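Local coordinates for cytochrome cL (Hyphomicrobium denitrificans, PDB 2D0W), which carries electrons through a bound heme and probably acts as the electron acceptor for methanol dehydrogenase in periplasmic methanol oxidation, at residues F33-V42 and T86-T94; N76-T87 and I125-W135. All coordinates share one frame; numbering follows the deposited sequence.

Contact 1 lies deeper, its centre about 8 Å from that of the chain, and contact 2 further out, its centre at about 12 Å. They share T86 and T87, where the loop of 76-87 runs into helix 88-97, and both touch the heme. Contact 1 is mostly buried: aromatic rings from helices 28-36 and 88-97 pack beside a single buried aspartate, D88, which accepts from a backbone N-H, and one water joins the backbones toward the more exposed side. Contact 2 joins two irregular loops and is chiefly polar, built of carboxylates, amides and waters, beside a zinc ion held by 76-87. The two meet at N85, whose OD1 lies 2.7 Å from T94 OG1 in a probable hydrogen bond.

Contact 1 of 2, residues F33-V42 and T86-T94. With HEM (protoporphyrin IX containing Fe), chain H.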
loop_
_atom_site.group_PDB
_atom_site.type_symbol
_atom_site.label_atom_id
_atom_site.label_comp_id
_atom_site.label_asym_id
_atom_site.label_seq_id
_atom_site.Cartn_x
_atom_site.Cartn_y
_atom_site.Cartn_z
ATOM N N PHE A 33 5.403 -11.577 -2.330
ATOM C CA PHE A 33 5.925 -10.193 -2.443
ATOM C C PHE A 33 7.451 -10.142 -2.327
ATOM O O PHE A 33 8.090 -9.440 -3.110
ATOM C CB PHE A 33 5.235 -9.180 -1.483
ATOM C CG PHE A 33 5.780 -7.780 -1.618
ATOM C CD1 PHE A 33 5.308 -6.930 -2.611
ATOM C CD2 PHE A 33 6.850 -7.358 -0.806
ATOM C CE1 PHE A 33 5.879 -5.666 -2.794
ATOM C CE2 PHE A 33 7.437 -6.103 -0.971
ATOM C CZ PHE A 33 6.965 -5.265 -1.930
ATOM N N MET A 34 8.046 -10.897 -1.395
ATOM C CA MET A 34 9.522 -10.834 -1.228
ATOM C C MET A 34 10.297 -11.376 -2.434
ATOM O O MET A 34 11.442 -10.969 -2.683
ATOM C CB MET A 34 9.979 -11.520 0.054
ATOM C CG MET A 34 9.416 -10.872 1.301
ATOM S SD MET A 34 10.041 -9.183 1.487
ATOM C CE MET A 34 8.572 -8.300 1.957
ATOM N N GLN A 35 9.648 -12.270 -3.174
ATOM C CA GLN A 35 10.165 -12.856 -4.406
ATOM C C GLN A 35 9.911 -12.020 -5.668
ATOM O O GLN A 35 10.796 -11.859 -6.502
ATOM C CB GLN A 35 9.511 -14.223 -4.617
ATOM C CG GLN A 35 9.695 -14.796 -6.044
ATOM C CD GLN A 35 9.094 -16.185 -6.186
ATOM O OE1 GLN A 35 9.817 -17.171 -6.317
ATOM N NE2 GLN A 35 7.776 -16.266 -6.118
ATOM N N THR A 36 8.689 -11.513 -5.773
ATOM C CA THR A 36 8.113 -10.912 -6.987
ATOM C C THR A 36 8.063 -9.380 -6.995
ATOM O O THR A 36 8.123 -8.762 -8.060
ATOM C CB THR A 36 6.667 -11.473 -7.163
ATOM O OG1 THR A 36 6.761 -12.828 -7.603
ATOM C CG2 THR A 36 5.855 -10.736 -8.202
ATOM N N GLY A 37 7.923 -8.765 -5.818
ATOM C CA GLY A 37 7.632 -7.310 -5.745
ATOM C C GLY A 37 6.166 -6.947 -6.032
ATOM O O GLY A 37 5.802 -5.778 -6.083
ATOM N N VAL A 38 5.330 -7.929 -6.305
ATOM C CA VAL A 38 3.916 -7.648 -6.539
ATOM C C VAL A 38 3.094 -8.023 -5.273
ATOM O O VAL A 38 3.309 -9.073 -4.681
ATOM C CB VAL A 38 3.384 -8.325 -7.844
ATOM C CG1 VAL A 38 1.871 -8.112 -8.001
ATOM C CG2 VAL A 38 4.116 -7.776 -9.076
ATOM N N ASP A 39 2.206 -7.119 -4.846
ATOM C CA ASP A 39 1.448 -7.263 -3.579
ATOM C C ASP A 39 0.138 -7.908 -3.934
ATOM O O ASP A 39 -0.711 -7.241 -4.552
ATOM C CB ASP A 39 1.166 -5.875 -3.004
ATOM C CG ASP A 39 0.312 -5.902 -1.746
ATOM O OD1 ASP A 39 0.142 -4.808 -1.122
ATOM O OD2 ASP A 39 -0.183 -6.980 -1.323
ATOM N N PRO A 40 -0.046 -9.191 -3.558
ATOM C CA PRO A 40 -1.267 -9.953 -3.939
ATOM C C PRO A 40 -2.541 -9.604 -3.190
ATOM O O PRO A 40 -3.633 -10.134 -3.514
ATOM C CB PRO A 40 -0.877 -11.393 -3.671
ATOM C CG PRO A 40 0.209 -11.294 -2.625
ATOM C CD PRO A 40 0.900 -10.010 -2.773
ATOM N N TYR A 41 -2.442 -8.689 -2.224
ATOM C CA TYR A 41 -3.656 -8.197 -1.573
ATOM C C TYR A 41 -4.330 -7.058 -2.312
ATOM O O TYR A 41 -5.415 -6.603 -1.920
ATOM C CB TYR A 41 -3.359 -7.734 -0.146
ATOM C CG TYR A 41 -2.990 -8.813 0.843
ATOM C CD1 TYR A 41 -3.480 -10.131 0.713
ATOM C CD2 TYR A 41 -2.186 -8.521 1.913
ATOM C CE1 TYR A 41 -3.167 -11.111 1.652
ATOM C CE2 TYR A 41 -1.857 -9.502 2.868
ATOM C CZ TYR A 41 -2.366 -10.797 2.735
ATOM O OH TYR A 41 -2.038 -11.763 3.674
ATOM N N VAL A 42 -3.678 -6.536 -3.334
ATOM C CA VAL A 42 -4.218 -5.378 -4.067
ATOM C C VAL A 42 -5.582 -5.740 -4.644
ATOM O O VAL A 42 -5.754 -6.809 -5.260
ATOM C CB VAL A 42 -3.182 -4.850 -5.117
ATOM C CG1 VAL A 42 -3.770 -3.885 -6.145
ATOM C CG2 VAL A 42 -2.030 -4.094 -4.407
ATOM N N THR A 86 4.351 4.057 -8.459
ATOM C CA THR A 86 3.322 3.406 -9.283
ATOM C C THR A 86 3.492 1.865 -9.318
ATOM O O THR A 86 2.647 1.143 -9.860
ATOM C CB THR A 86 3.297 3.977 -10.754
ATOM O OG1 THR A 86 4.518 3.663 -11.451
ATOM C CG2 THR A 86 3.060 5.478 -10.787
ATOM N N THR A 87 4.603 1.359 -8.789
ATOM C CA THR A 87 4.797 -0.082 -8.585
ATOM C C THR A 87 4.660 -0.372 -7.096
ATOM O O THR A 87 5.009 0.492 -6.246
ATOM C CB THR A 87 6.187 -0.553 -9.122
ATOM O OG1 THR A 87 7.231 -0.087 -8.263
ATOM C CG2 THR A 87 6.464 0.033 -10.506
ATOM N N ASP A 88 4.198 -1.576 -6.748
ATOM C CA ASP A 88 4.085 -1.955 -5.333
ATOM C C ASP A 88 5.450 -2.016 -4.709
ATOM O O ASP A 88 5.596 -1.670 -3.556
ATOM C CB ASP A 88 3.356 -3.295 -5.138
ATOM C CG ASP A 88 1.878 -3.204 -5.520
ATOM O OD1 ASP A 88 1.282 -4.247 -5.783
ATOM O OD2 ASP A 88 1.326 -2.103 -5.599
ATOM N N LYS A 89 6.457 -2.413 -5.489
ATOM C CA LYS A 89 7.821 -2.491 -4.950
ATOM C C LYS A 89 8.324 -1.129 -4.484
ATOM O O LYS A 89 8.921 -1.033 -3.396
ATOM C CB LYS A 89 8.782 -3.115 -5.955
ATOM C CG LYS A 89 10.017 -3.685 -5.313
ATOM C CD LYS A 89 11.201 -2.802 -5.520
ATOM C CE LYS A 89 12.208 -3.439 -6.445
ATOM N NZ LYS A 89 12.958 -4.464 -5.725
ATOM N N GLY A 90 8.102 -0.102 -5.303
ATOM C CA GLY A 90 8.516 1.271 -4.970
ATOM C C GLY A 90 7.790 1.847 -3.779
ATOM O O GLY A 90 8.410 2.451 -2.906
ATOM N N LEU A 91 6.473 1.673 -3.752
ATOM C CA LEU A 91 5.636 2.110 -2.645
ATOM C C LEU A 91 6.080 1.445 -1.335
ATOM O O LEU A 91 6.289 2.112 -0.291
ATOM C CB LEU A 91 4.139 1.830 -2.968
ATOM C CG LEU A 91 3.128 2.349 -1.953
ATOM C CD1 LEU A 91 3.470 3.761 -1.671
ATOM C CD2 LEU A 91 1.668 2.262 -2.425
ATOM N N PHE A 92 6.316 0.144 -1.389
ATOM C CA PHE A 92 6.817 -0.552 -0.223
ATOM C C PHE A 92 8.132 0.113 0.259
ATOM O O PHE A 92 8.308 0.376 1.470
ATOM C CB PHE A 92 7.019 -2.038 -0.578
ATOM C CG PHE A 92 7.744 -2.854 0.490
ATOM C CD1 PHE A 92 7.031 -3.488 1.499
ATOM C CD2 PHE A 92 9.135 -2.977 0.481
ATOM C CE1 PHE A 92 7.692 -4.248 2.472
ATOM C CE2 PHE A 92 9.803 -3.714 1.448
ATOM C CZ PHE A 92 9.078 -4.365 2.447
ATOM N N GLU A 93 9.045 0.372 -0.689
ATOM C CA GLU A 93 10.375 0.891 -0.348
ATOM C C GLU A 93 10.195 2.298 0.276
ATOM O O GLU A 93 10.818 2.614 1.289
ATOM C CB GLU A 93 11.267 0.941 -1.620
ATOM C CG GLU A 93 11.694 -0.375 -2.217
ATOM C CD GLU A 93 12.474 -0.227 -3.555
ATOM O OE1 GLU A 93 12.059 0.608 -4.402
ATOM O OE2 GLU A 93 13.505 -0.945 -3.765
ATOM N N THR A 94 9.299 3.120 -0.279
ATOM C CA THR A 94 9.059 4.472 0.270
ATOM C C THR A 94 8.528 4.381 1.693
ATOM O O THR A 94 9.053 5.028 2.611
ATOM C CB THR A 94 8.131 5.258 -0.640
ATOM O OG1 THR A 94 8.775 5.368 -1.907
ATOM C CG2 THR A 94 7.813 6.664 -0.078
HETATM C CHA HEM H . 5.804 11.223 1.188
HETATM C CHB HEM H . 3.222 7.276 2.428
HETATM C CHC HEM H . 3.172 8.556 7.132
HETATM C CHD HEM H . 4.624 12.945 5.647
HETATM C C1A HEM H . 5.175 9.980 1.084
HETATM C C2A HEM H . 5.116 9.086 -0.066
HETATM C C3A HEM H . 4.384 8.028 0.282
HETATM C C4A HEM H . 3.964 8.163 1.671
HETATM C CMA HEM H . 4.001 6.803 -0.610
HETATM C CAA HEM H . 5.726 9.370 -1.457
HETATM C CBA HEM H . 4.664 10.169 -2.233
HETATM C CGA HEM H . 5.045 10.383 -3.693
HETATM O O1A HEM H . 5.954 9.685 -4.204
HETATM O O2A HEM H . 4.427 11.267 -4.332
HETATM C C1B HEM H . 3.025 7.244 3.814
HETATM C C2B HEM H . 2.369 6.234 4.652
HETATM C C3B HEM H . 2.437 6.540 5.855
HETATM C C4B HEM H . 3.051 7.824 5.996
HETATM C CMB HEM H . 1.671 5.032 4.017
HETATM C CAB HEM H . 2.187 5.594 7.041
HETATM C CBB HEM H . 2.777 4.441 7.114
HETATM C C1C HEM H . 3.542 9.884 7.146
HETATM C C2C HEM H . 3.767 10.729 8.337
HETATM C C3C HEM H . 4.105 11.934 7.916
HETATM C C4C HEM H . 4.249 11.893 6.452
HETATM C CMC HEM H . 3.138 10.363 9.671
HETATM C CAC HEM H . 4.135 13.300 8.676
HETATM C CBC HEM H . 4.705 13.301 9.850
HETATM C C1D HEM H . 5.165 12.909 4.378
HETATM C C2D HEM H . 5.892 13.980 3.722
HETATM C C3D HEM H . 6.269 13.446 2.344
HETATM C C4D HEM H . 5.716 12.108 2.269
HETATM C CMD HEM H . 6.223 15.381 4.322
HETATM C CAD HEM H . 7.087 14.147 1.200
HETATM C CBD HEM H . 8.462 13.485 1.325
HETATM C CGD HEM H . 9.343 13.677 0.115
HETATM O O1D HEM H . 10.452 13.115 0.065
HETATM O O2D HEM H . 8.910 14.378 -0.810
HETATM N NA HEM H . 4.449 9.380 2.095
HETATM N NB HEM H . 3.350 8.225 4.727
HETATM N NC HEM H . 3.896 10.612 6.020
HETATM N ND HEM H . 5.069 11.852 3.478
HETATM FE FE HEM H . 4.263 9.956 4.102
HETATM O O HOH W 1 6.073 -3.990 -7.980
#
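The ring of F33 drives its CE2 corner over the centre of the F92 ring, 3.5 Å above that plane. The two planes lie at 50°, neither stacked nor edge-to-face, and F33 CZ also reaches F92 CB at 3.5 Å. F33 can do this because its CG stands anti to the backbone N (chi1 -180°), which swings the ring off helix 28-36 toward helix 88-97. M34 bends back so that CE comes to 4.0 Å from F92 CZ, and F5 touches both M34 and F92. With an alanine in place of F92, the F33 corner and the M34 methyl would probably lose the surface they rest on, leaving a gap between the helices. The packing loosens toward G37 and K89, where one water links the backbones: it donates to G37 O at 2.6 Å and accepts from K89 N at 3.0 Å. K89 itself leads away to a salt bridge with E3. Beside this, D39 N donates to D88 OD1 at 3.2 Å, on the anti side of the carboxylate, while D88 OD2 pairs with R123. The buried D88 thus has a partner for each oxygen, and the arginine would be expected to favour its ionised form.

Contact 2 of 2, residues N76-T87 and I125-W135; sequences NDSYWTYPKNTT and IQKDDVADADW. With ZN (zinc ion), chain E; HEM (protoporphyrin IX containing Fe), chain H.
Q126 folds back against N76 and D77, in the loop that supplies two zinc ligands, D77 and Y79. Its CB starts out pointing away from 76-87, but a bend at chi2 (58°) turns the chain round, bringing CD to 3.4 Å from N76 O. At the tip the amide divides its work: NE2 donates to D77 O at 3.2 Å, approaching from above the carbonyl plane, while OE1 accepts from D128 N within its own loop. Next to it the backbones join directly, K127 N donating to N76 O at 3.0 Å, and the aliphatic part of K127 lies across the N76 amide.

D128 holds the next residues of 76-87. Its OD2 takes the S78 backbone N at 2.7 Å on the anti side, and its OD1 forms a salt bridge with K127 NZ. A water bridges K127 NZ to D77 OD1, whereas D77 OD2 binds zinc at 2.3 Å. Y79 O, G74 O and two waters complete the ligands found around the metal; one of these waters also donates to D77 O and the other to heme O2A.

At the far end, T86 OG1 lies 2.9 Å from D134 OD2, and T86 O meets the edge of the W135 ring. Between these ends, T81 N, Y82 N and N85 ND2 hydrogen-bond to one heme propionate, and Y82 OH to the other. The contact thus ties the loop before helix 88-97 to the one that follows helix 112-124, whose R123 touches both W80 and W135.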
loop_
_atom_site.group_PDB
_atom_site.type_symbol
_atom_site.label_atom_id
_atom_site.label_comp_id
_atom_site.label_asym_id
_atom_site.label_seq_id
_atom_site.Cartn_x
_atom_site.Cartn_y
_atom_site.Cartn_z
ATOM N N ASN A 76 -3.787 9.787 -3.461
ATOM C CA ASN A 76 -4.970 9.227 -4.090
ATOM C C ASN A 76 -5.081 9.713 -5.551
ATOM O O ASN A 76 -6.106 9.549 -6.202
ATOM C CB ASN A 76 -6.212 9.618 -3.279
ATOM C CG ASN A 76 -6.495 11.101 -3.353
ATOM O OD1 ASN A 76 -5.630 11.888 -3.798
ATOM N ND2 ASN A 76 -7.668 11.501 -2.921
ATOM N N ASP A 77 -3.999 10.293 -6.064
ATOM C CA ASP A 77 -4.023 10.811 -7.441
ATOM C C ASP A 77 -2.975 10.180 -8.340
ATOM O O ASP A 77 -2.244 9.289 -7.902
ATOM C CB ASP A 77 -4.044 12.355 -7.435
ATOM C CG ASP A 77 -2.764 12.980 -6.936
ATOM O OD1 ASP A 77 -2.705 14.238 -6.949
ATOM O OD2 ASP A 77 -1.828 12.254 -6.539
ATOM N N SER A 78 -2.897 10.623 -9.599
ATOM C CA SER A 78 -2.063 9.966 -10.597
ATOM C C SER A 78 -0.690 10.459 -10.513
ATOM O O SER A 78 0.222 9.866 -11.076
ATOM C CB SER A 78 -2.564 10.199 -12.034
ATOM O OG SER A 78 -2.801 11.569 -12.297
ATOM N N TYR A 79 -0.509 11.556 -9.796
ATOM C CA TYR A 79 0.803 12.148 -9.716
ATOM C C TYR A 79 1.693 11.662 -8.568
ATOM O O TYR A 79 1.262 11.653 -7.434
ATOM C CB TYR A 79 0.663 13.675 -9.658
ATOM C CG TYR A 79 2.007 14.295 -9.652
ATOM C CD1 TYR A 79 2.636 14.604 -10.858
ATOM C CD2 TYR A 79 2.690 14.532 -8.452
ATOM C CE1 TYR A 79 3.881 15.156 -10.870
ATOM C CE2 TYR A 79 3.970 15.060 -8.450
ATOM C CZ TYR A 79 4.540 15.389 -9.683
ATOM O OH TYR A 79 5.802 15.911 -9.764
ATOM N N TRP A 80 2.945 11.285 -8.857
ATOM C CA TRP A 80 3.876 10.832 -7.806
ATOM C C TRP A 80 5.182 11.605 -7.835
ATOM O O TRP A 80 5.824 11.728 -8.889
ATOM C CB TRP A 80 4.172 9.332 -7.931
ATOM C CG TRP A 80 2.959 8.507 -7.808
ATOM C CD1 TRP A 80 2.122 8.118 -8.817
ATOM C CD2 TRP A 80 2.398 7.991 -6.608
ATOM N NE1 TRP A 80 1.082 7.372 -8.316
ATOM C CE2 TRP A 80 1.228 7.282 -6.963
ATOM C CE3 TRP A 80 2.757 8.068 -5.261
ATOM C CZ2 TRP A 80 0.421 6.649 -6.011
ATOM C CZ3 TRP A 80 1.965 7.445 -4.325
ATOM C CH2 TRP A 80 0.811 6.733 -4.704
ATOM N N THR A 81 5.584 12.111 -6.675
ATOM C CA THR A 81 6.913 12.706 -6.523
ATOM C C THR A 81 8.010 11.757 -6.937
ATOM O O THR A 81 8.977 12.171 -7.578
ATOM C CB THR A 81 7.171 13.143 -5.042
ATOM O OG1 THR A 81 6.208 14.121 -4.696
ATOM C CG2 THR A 81 8.566 13.778 -4.859
ATOM N N TYR A 82 7.895 10.495 -6.516
ATOM C CA TYR A 82 8.846 9.444 -6.842
ATOM C C TYR A 82 8.041 8.470 -7.698
ATOM O O TYR A 82 7.182 7.737 -7.178
ATOM C CB TYR A 82 9.320 8.784 -5.540
ATOM C CG TYR A 82 9.947 9.780 -4.611
ATOM C CD1 TYR A 82 11.288 10.199 -4.799
ATOM C CD2 TYR A 82 9.208 10.334 -3.558
ATOM C CE1 TYR A 82 11.864 11.132 -3.952
ATOM C CE2 TYR A 82 9.772 11.286 -2.721
ATOM C CZ TYR A 82 11.091 11.688 -2.924
ATOM O OH TYR A 82 11.610 12.655 -2.077
ATOM N N PRO A 83 8.250 8.499 -9.012
ATOM C CA PRO A 83 7.356 7.692 -9.883
ATOM C C PRO A 83 7.416 6.141 -9.780
ATOM O O PRO A 83 6.469 5.495 -10.186
ATOM C CB PRO A 83 7.640 8.232 -11.315
ATOM C CG PRO A 83 9.020 8.901 -11.230
ATOM C CD PRO A 83 9.239 9.307 -9.769
ATOM N N LYS A 84 8.483 5.560 -9.244
ATOM C CA LYS A 84 8.480 4.124 -8.913
ATOM C C LYS A 84 7.422 3.751 -7.846
ATOM O O LYS A 84 7.234 2.572 -7.533
ATOM C CB LYS A 84 9.862 3.655 -8.441
ATOM C CG LYS A 84 10.861 3.411 -9.585
ATOM C CD LYS A 84 12.153 2.702 -9.112
ATOM C CE LYS A 84 13.328 3.027 -10.050
ATOM N NZ LYS A 84 14.701 2.842 -9.428
ATOM N N ASN A 85 6.742 4.752 -7.305
ATOM C CA ASN A 85 5.615 4.516 -6.392
ATOM C C ASN A 85 4.331 4.044 -7.120
ATOM O O ASN A 85 3.363 3.693 -6.486
ATOM C CB ASN A 85 5.367 5.725 -5.473
ATOM C CG ASN A 85 6.434 5.867 -4.359
ATOM O OD1 ASN A 85 7.064 4.874 -3.923
ATOM N ND2 ASN A 85 6.611 7.107 -3.864
ATOM N N THR A 86 4.351 4.057 -8.459
ATOM C CA THR A 86 3.322 3.406 -9.283
ATOM C C THR A 86 3.492 1.865 -9.318
ATOM O O THR A 86 2.647 1.143 -9.860
ATOM C CB THR A 86 3.297 3.977 -10.754
ATOM O OG1 THR A 86 4.518 3.663 -11.451
ATOM C CG2 THR A 86 3.060 5.478 -10.787
ATOM N N THR A 87 4.603 1.359 -8.789
ATOM C CA THR A 87 4.797 -0.082 -8.585
ATOM C C THR A 87 4.660 -0.372 -7.096
ATOM O O THR A 87 5.009 0.492 -6.246
ATOM C CB THR A 87 6.187 -0.553 -9.122
ATOM O OG1 THR A 87 7.231 -0.087 -8.263
ATOM C CG2 THR A 87 6.464 0.033 -10.506
ATOM N N ILE A 125 -7.919 3.701 -2.634
ATOM C CA ILE A 125 -8.358 5.099 -2.479
ATOM C C ILE A 125 -8.067 6.037 -3.658
ATOM O O ILE A 125 -8.511 7.200 -3.648
ATOM C CB ILE A 125 -7.838 5.746 -1.111
ATOM C CG1 ILE A 125 -6.301 5.769 -0.986
ATOM C CG2 ILE A 125 -8.491 5.063 0.128
ATOM C CD1 ILE A 125 -5.812 6.240 0.419
ATOM N N GLN A 126 -7.346 5.513 -4.664
ATOM C CA GLN A 126 -7.133 6.152 -5.965
ATOM C C GLN A 126 -8.451 6.617 -6.574
ATOM O O GLN A 126 -9.427 5.908 -6.570
ATOM C CB GLN A 126 -6.459 5.174 -6.932
ATOM C CG GLN A 126 -6.069 5.770 -8.283
ATOM C CD GLN A 126 -5.114 6.965 -8.164
ATOM O OE1 GLN A 126 -5.166 7.889 -8.983
ATOM N NE2 GLN A 126 -4.231 6.941 -7.172
ATOM N N LYS A 127 -8.459 7.847 -7.064
ATOM C CA LYS A 127 -9.675 8.448 -7.590
ATOM C C LYS A 127 -9.451 9.092 -8.968
ATOM O O LYS A 127 -10.382 9.639 -9.537
ATOM C CB LYS A 127 -10.260 9.447 -6.558
ATOM C CG LYS A 127 -9.313 10.556 -6.056
ATOM C CD LYS A 127 -9.169 11.724 -7.060
ATOM C CE LYS A 127 -7.955 12.596 -6.745
ATOM N NZ LYS A 127 -7.504 13.560 -7.822
ATOM N N ASP A 128 -8.219 9.013 -9.486
ATOM C CA ASP A 128 -7.881 9.420 -10.853
ATOM C C ASP A 128 -7.947 8.212 -11.784
ATOM O O ASP A 128 -8.053 7.071 -11.316
ATOM C CB ASP A 128 -6.462 10.006 -10.916
ATOM C CG ASP A 128 -6.363 11.421 -10.341
ATOM O OD1 ASP A 128 -7.396 12.042 -10.019
ATOM O OD2 ASP A 128 -5.215 11.914 -10.195
ATOM N N ASP A 129 -7.863 8.444 -13.098
ATOM C CA ASP A 129 -7.958 7.347 -14.090
ATOM C C ASP A 129 -6.792 6.367 -13.919
ATOM O O ASP A 129 -5.648 6.777 -13.726
ATOM C CB ASP A 129 -8.000 7.877 -15.542
ATOM C CG ASP A 129 -7.888 6.745 -16.593
ATOM O OD1 ASP A 129 -6.800 6.581 -17.175
ATOM O OD2 ASP A 129 -8.879 5.999 -16.804
ATOM N N VAL A 130 -7.088 5.076 -13.987
ATOM C CA VAL A 130 -6.080 4.027 -13.813
ATOM C C VAL A 130 -5.678 3.227 -15.078
ATOM O O VAL A 130 -5.001 2.178 -14.990
ATOM C CB VAL A 130 -6.539 3.046 -12.765
ATOM C CG1 VAL A 130 -6.504 3.745 -11.398
ATOM C CG2 VAL A 130 -8.012 2.521 -13.115
ATOM N N ALA A 131 -6.047 3.709 -16.250
ATOM C CA ALA A 131 -5.674 2.965 -17.480
ATOM C C ALA A 131 -4.138 2.797 -17.615
ATOM O O ALA A 131 -3.648 1.797 -18.137
ATOM C CB ALA A 131 -6.284 3.646 -18.706
ATOM N N ASP A 132 -3.381 3.737 -17.075
ATOM C CA ASP A 132 -1.929 3.677 -17.139
ATOM C C ASP A 132 -1.296 3.106 -15.859
ATOM O O ASP A 132 -0.061 3.089 -15.727
ATOM C CB ASP A 132 -1.389 5.084 -17.386
ATOM C CG ASP A 132 -0.331 5.128 -18.473
ATOM O OD1 ASP A 132 -0.708 5.475 -19.614
ATOM O OD2 ASP A 132 0.867 4.840 -18.207
ATOM N N ALA A 133 -2.128 2.619 -14.929
ATOM C CA ALA A 133 -1.656 2.258 -13.591
ATOM C C ALA A 133 -0.684 1.093 -13.625
ATOM O O ALA A 133 -1.049 0.006 -14.018
ATOM C CB ALA A 133 -2.856 1.962 -12.660
ATOM N N ASP A 134 0.568 1.330 -13.234
ATOM C CA ASP A 134 1.583 0.255 -13.176
ATOM C C ASP A 134 1.296 -0.833 -12.124
ATOM O O ASP A 134 1.902 -1.913 -12.180
ATOM C CB ASP A 134 2.998 0.831 -12.940
ATOM C CG ASP A 134 3.442 1.760 -14.042
ATOM O OD1 ASP A 134 2.683 1.986 -15.019
ATOM O OD2 ASP A 134 4.562 2.284 -13.945
ATOM N N TRP A 135 0.376 -0.568 -11.182
ATOM C CA TRP A 135 0.096 -1.486 -10.048
ATOM C C TRP A 135 -1.144 -2.357 -10.197
ATOM O O TRP A 135 -1.481 -3.147 -9.277
ATOM C CB TRP A 135 -0.067 -0.699 -8.729
ATOM C CG TRP A 135 -1.341 0.150 -8.686
ATOM C CD1 TRP A 135 -2.586 -0.244 -8.264
ATOM C CD2 TRP A 135 -1.461 1.512 -9.050
ATOM N NE1 TRP A 135 -3.484 0.777 -8.388
ATOM C CE2 TRP A 135 -2.814 1.881 -8.847
ATOM C CE3 TRP A 135 -0.569 2.460 -9.541
ATOM C CZ2 TRP A 135 -3.288 3.164 -9.125
ATOM C CZ3 TRP A 135 -1.038 3.734 -9.820
ATOM C CH2 TRP A 135 -2.391 4.071 -9.624
HETATM ZN ZN ZN E . 0.139 12.056 -5.448
HETATM C CHA HEM H . 5.804 11.223 1.188
HETATM C CHB HEM H . 3.222 7.276 2.428
HETATM C CHC HEM H . 3.172 8.556 7.132
HETATM C CHD HEM H . 4.624 12.945 5.647
HETATM C C1A HEM H . 5.175 9.980 1.084
HETATM C C2A HEM H . 5.116 9.086 -0.066
HETATM C C3A HEM H . 4.384 8.028 0.282
HETATM C C4A HEM H . 3.964 8.163 1.671
HETATM C CMA HEM H . 4.001 6.803 -0.610
HETATM C CAA HEM H . 5.726 9.370 -1.457
HETATM C CBA HEM H . 4.664 10.169 -2.233
HETATM C CGA HEM H . 5.045 10.383 -3.693
HETATM O O1A HEM H . 5.954 9.685 -4.204
HETATM O O2A HEM H . 4.427 11.267 -4.332
HETATM C C1B HEM H . 3.025 7.244 3.814
HETATM C C2B HEM H . 2.369 6.234 4.652
HETATM C C3B HEM H . 2.437 6.540 5.855
HETATM C C4B HEM H . 3.051 7.824 5.996
HETATM C CMB HEM H . 1.671 5.032 4.017
HETATM C CAB HEM H . 2.187 5.594 7.041
HETATM C CBB HEM H . 2.777 4.441 7.114
HETATM C C1C HEM H . 3.542 9.884 7.146
HETATM C C2C HEM H . 3.767 10.729 8.337
HETATM C C3C HEM H . 4.105 11.934 7.916
HETATM C C4C HEM H . 4.249 11.893 6.452
HETATM C CMC HEM H . 3.138 10.363 9.671
HETATM C CAC HEM H . 4.135 13.300 8.676
HETATM C CBC HEM H . 4.705 13.301 9.850
HETATM C C1D HEM H . 5.165 12.909 4.378
HETATM C C2D HEM H . 5.892 13.980 3.722
HETATM C C3D HEM H . 6.269 13.446 2.344
HETATM C C4D HEM H . 5.716 12.108 2.269
HETATM C CMD HEM H . 6.223 15.381 4.322
HETATM C CAD HEM H . 7.087 14.147 1.200
HETATM C CBD HEM H . 8.462 13.485 1.325
HETATM C CGD HEM H . 9.343 13.677 0.115
HETATM O O1D HEM H . 10.452 13.115 0.065
HETATM O O2D HEM H . 8.910 14.378 -0.810
HETATM N NA HEM H . 4.449 9.380 2.095
HETATM N NB HEM H . 3.350 8.225 4.727
HETATM N NC HEM H . 3.896 10.612 6.020
HETATM N ND HEM H . 5.069 11.852 3.478
HETATM FE FE HEM H . 4.263 9.956 4.102
HETATM O O HOH W 2 -9.576 8.996 -2.126
HETATM O O HOH W 3 -5.664 15.255 -6.638
HETATM O O HOH W 4 -0.652 9.752 -5.596
HETATM O O HOH W 5 2.352 13.021 -4.578
#